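Long-range contact in NAD-dependent epimerase/dehydratase (Methanobrevibacter ruminantium, PDB 6DNT), which probably interconverts UDP-N-acetylglucosamine and its C4 epimer with the help of bound NAD, and also binds UDP-N-acetylmuramic acid: residues I269-G274 and I319-D324. Numbering follows the deposited sequence. Where two conformers were deposited one is given.
Sequences INVALG and ISFKPD
The ring of Phe-321 meets Val-271 obliquely, CE2 lying 4.4 Å from CG1 of the valine, while one face carries the backbone N of Pro-323, 4.0 Å above the ring centre. As proline lacks an N-H, this nitrogen brings no donor to the aromatic face. Rooted in the loop, the ring has apolar surface broad enough to meet Val-271 and Leu-259 of helix 250-262 together.

On one side of this pair, in the given conformer of Ile-269, CD1 lies 3.4 Å from Ile-319 CG2, a shortness left doubtful by the second conformer. A chi1 of 58° turns CG2 of Ile-319 anti to the carbonyl carbon, toward Ile-269. Beta-branched Ile-269 and Val-271 suit a strand while offering methyls to the loop. On the other side, Leu-273 is long enough to reach Pro-323 from beyond the strand end: the two side chains run antiparallel alongside each other, CD2 of the leucine 3.5 Å from CB of the proline. CG of Pro-323 approaches Ala-272 O at 3.8 Å, an oxygen buried with no hydrogen-bonding partner.

No hydrogen bond links the segments, although they run nearly parallel, 10° apart. Apolar residues thus seat the irregular loop before helix 328-341 against strand 267-271, which pairs with strand 199-208, and the residues just after it, in the Rossmann-type NAD-binding fold of the epimerase/dehydratase family.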
loop_
_atom_site.group_PDB
_atom_site.type_symbol
_atom_site.label_atom_id
_atom_site.label_comp_id
_atom_site.label_asym_id
_atom_site.label_seq_id
_atom_site.Cartn_x
_atom_site.Cartn_y
_atom_site.Cartn_z
ATOM N N ILE A 269 15.737 -2.925 -2.252
ATOM C CA ILE A 269 17.111 -2.402 -2.241
ATOM C C ILE A 269 17.099 -0.948 -2.715
ATOM O O ILE A 269 16.493 -0.640 -3.727
ATOM C CB ILE A 269 18.037 -3.206 -3.187
ATOM C CG1 ILE A 269 18.067 -4.693 -2.815
ATOM C CG2 ILE A 269 19.449 -2.648 -3.167
ATOM C CD1 ILE A 269 18.749 -5.553 -3.861
ATOM N N ASN A 270 17.769 -0.067 -1.975
ATOM C CA ASN A 270 18.014 1.316 -2.426
ATOM C C ASN A 270 18.999 1.324 -3.594
ATOM O O ASN A 270 20.010 0.616 -3.555
ATOM C CB ASN A 270 18.646 2.162 -1.320
ATOM C CG ASN A 270 17.715 2.438 -0.172
ATOM O OD1 ASN A 270 16.506 2.527 -0.333
ATOM N ND2 ASN A 270 18.290 2.622 1.013
ATOM N N VAL A 271 18.747 2.135 -4.616
ATOM C CA VAL A 271 19.715 2.301 -5.695
ATOM C C VAL A 271 20.104 3.771 -5.773
ATOM O O VAL A 271 19.297 4.629 -6.121
ATOM C CB VAL A 271 19.223 1.782 -7.064
ATOM C CG1 VAL A 271 20.409 1.663 -8.024
ATOM C CG2 VAL A 271 18.559 0.428 -6.904
ATOM N N ALA A 272 21.361 4.035 -5.419
ATOM C CA ALA A 272 21.900 5.377 -5.297
ATOM C C ALA A 272 23.415 5.241 -5.146
ATOM O O ALA A 272 23.928 4.128 -5.249
ATOM C CB ALA A 272 21.310 6.060 -4.078
ATOM N N LEU A 273 24.111 6.348 -4.870
ATOM C CA LEU A 273 25.548 6.289 -4.545
ATOM C C LEU A 273 25.872 6.384 -3.059
ATOM O O LEU A 273 26.995 6.079 -2.665
ATOM C CB LEU A 273 26.300 7.381 -5.295
ATOM C CG LEU A 273 26.288 7.321 -6.813
ATOM C CD1 LEU A 273 27.281 8.323 -7.391
ATOM C CD2 LEU A 273 26.620 5.925 -7.310
ATOM N N GLY A 274 24.896 6.744 -2.233
ATOM C CA GLY A 274 25.143 7.006 -0.825
ATOM C C GLY A 274 25.998 8.245 -0.610
ATOM O O GLY A 274 26.732 8.325 0.362
ATOM N N ILE A 319 22.845 -7.750 -4.630
ATOM C CA ILE A 319 22.795 -7.983 -6.073
ATOM C C ILE A 319 24.172 -7.833 -6.736
ATOM O O ILE A 319 24.270 -7.711 -7.948
ATOM C CB ILE A 319 21.729 -7.091 -6.760
ATOM C CG1 ILE A 319 21.984 -5.601 -6.506
ATOM C CG2 ILE A 319 20.340 -7.462 -6.254
ATOM C CD1 ILE A 319 21.287 -4.702 -7.506
ATOM N N SER A 320 25.230 -7.879 -5.927
ATOM C CA SER A 320 26.609 -7.704 -6.391
ATOM C C SER A 320 26.810 -6.466 -7.274
ATOM O O SER A 320 27.507 -6.528 -8.283
ATOM C CB SER A 320 27.077 -8.972 -7.116
ATOM O OG SER A 320 26.882 -10.108 -6.283
ATOM N N PHE A 321 26.204 -5.344 -6.881
ATOM C CA PHE A 321 26.347 -4.103 -7.634
ATOM C C PHE A 321 27.183 -3.068 -6.884
ATOM O O PHE A 321 26.887 -2.733 -5.744
ATOM C CB PHE A 321 24.976 -3.532 -7.988
ATOM C CG PHE A 321 25.032 -2.287 -8.836
ATOM C CD1 PHE A 321 25.874 -2.209 -9.960
ATOM C CD2 PHE A 321 24.223 -1.199 -8.539
ATOM C CE1 PHE A 321 25.913 -1.062 -10.740
ATOM C CE2 PHE A 321 24.265 -0.048 -9.318
ATOM C CZ PHE A 321 25.098 0.013 -10.424
ATOM N N LYS A 322 28.238 -2.587 -7.541
ATOM C CA LYS A 322 29.073 -1.495 -7.036
ATOM C C LYS A 322 29.004 -0.384 -8.078
ATOM O O LYS A 322 29.648 -0.481 -9.118
ATOM C CB LYS A 322 30.529 -1.956 -6.830
ATOM C CG LYS A 322 30.787 -2.701 -5.522
ATOM C CD LYS A 322 32.245 -3.158 -5.377
ATOM C CE LYS A 322 32.508 -3.881 -4.061
ATOM N NZ LYS A 322 33.913 -4.351 -3.917
ATOM N N PRO A 323 28.198 0.660 -7.831
ATOM C CA PRO A 323 28.182 1.750 -8.807
ATOM C C PRO A 323 29.489 2.546 -8.804
ATOM O O PRO A 323 30.189 2.572 -7.792
ATOM C CB PRO A 323 27.007 2.616 -8.357
ATOM C CG PRO A 323 26.820 2.304 -6.916
ATOM C CD PRO A 323 27.230 0.875 -6.738
ATOM N N ASP A 324 29.807 3.164 -9.938
ATOM C CA ASP A 324 31.041 3.958 -10.071
ATOM C C ASP A 324 30.932 5.170 -9.139
ATOM O O ASP A 324 29.949 5.899 -9.200
ATOM C CB ASP A 324 31.244 4.454 -11.512
ATOM C CG ASP A 324 31.330 3.330 -12.537
ATOM O OD1 ASP A 324 31.812 2.227 -12.203
ATOM O OD2 ASP A 324 30.930 3.555 -13.702
#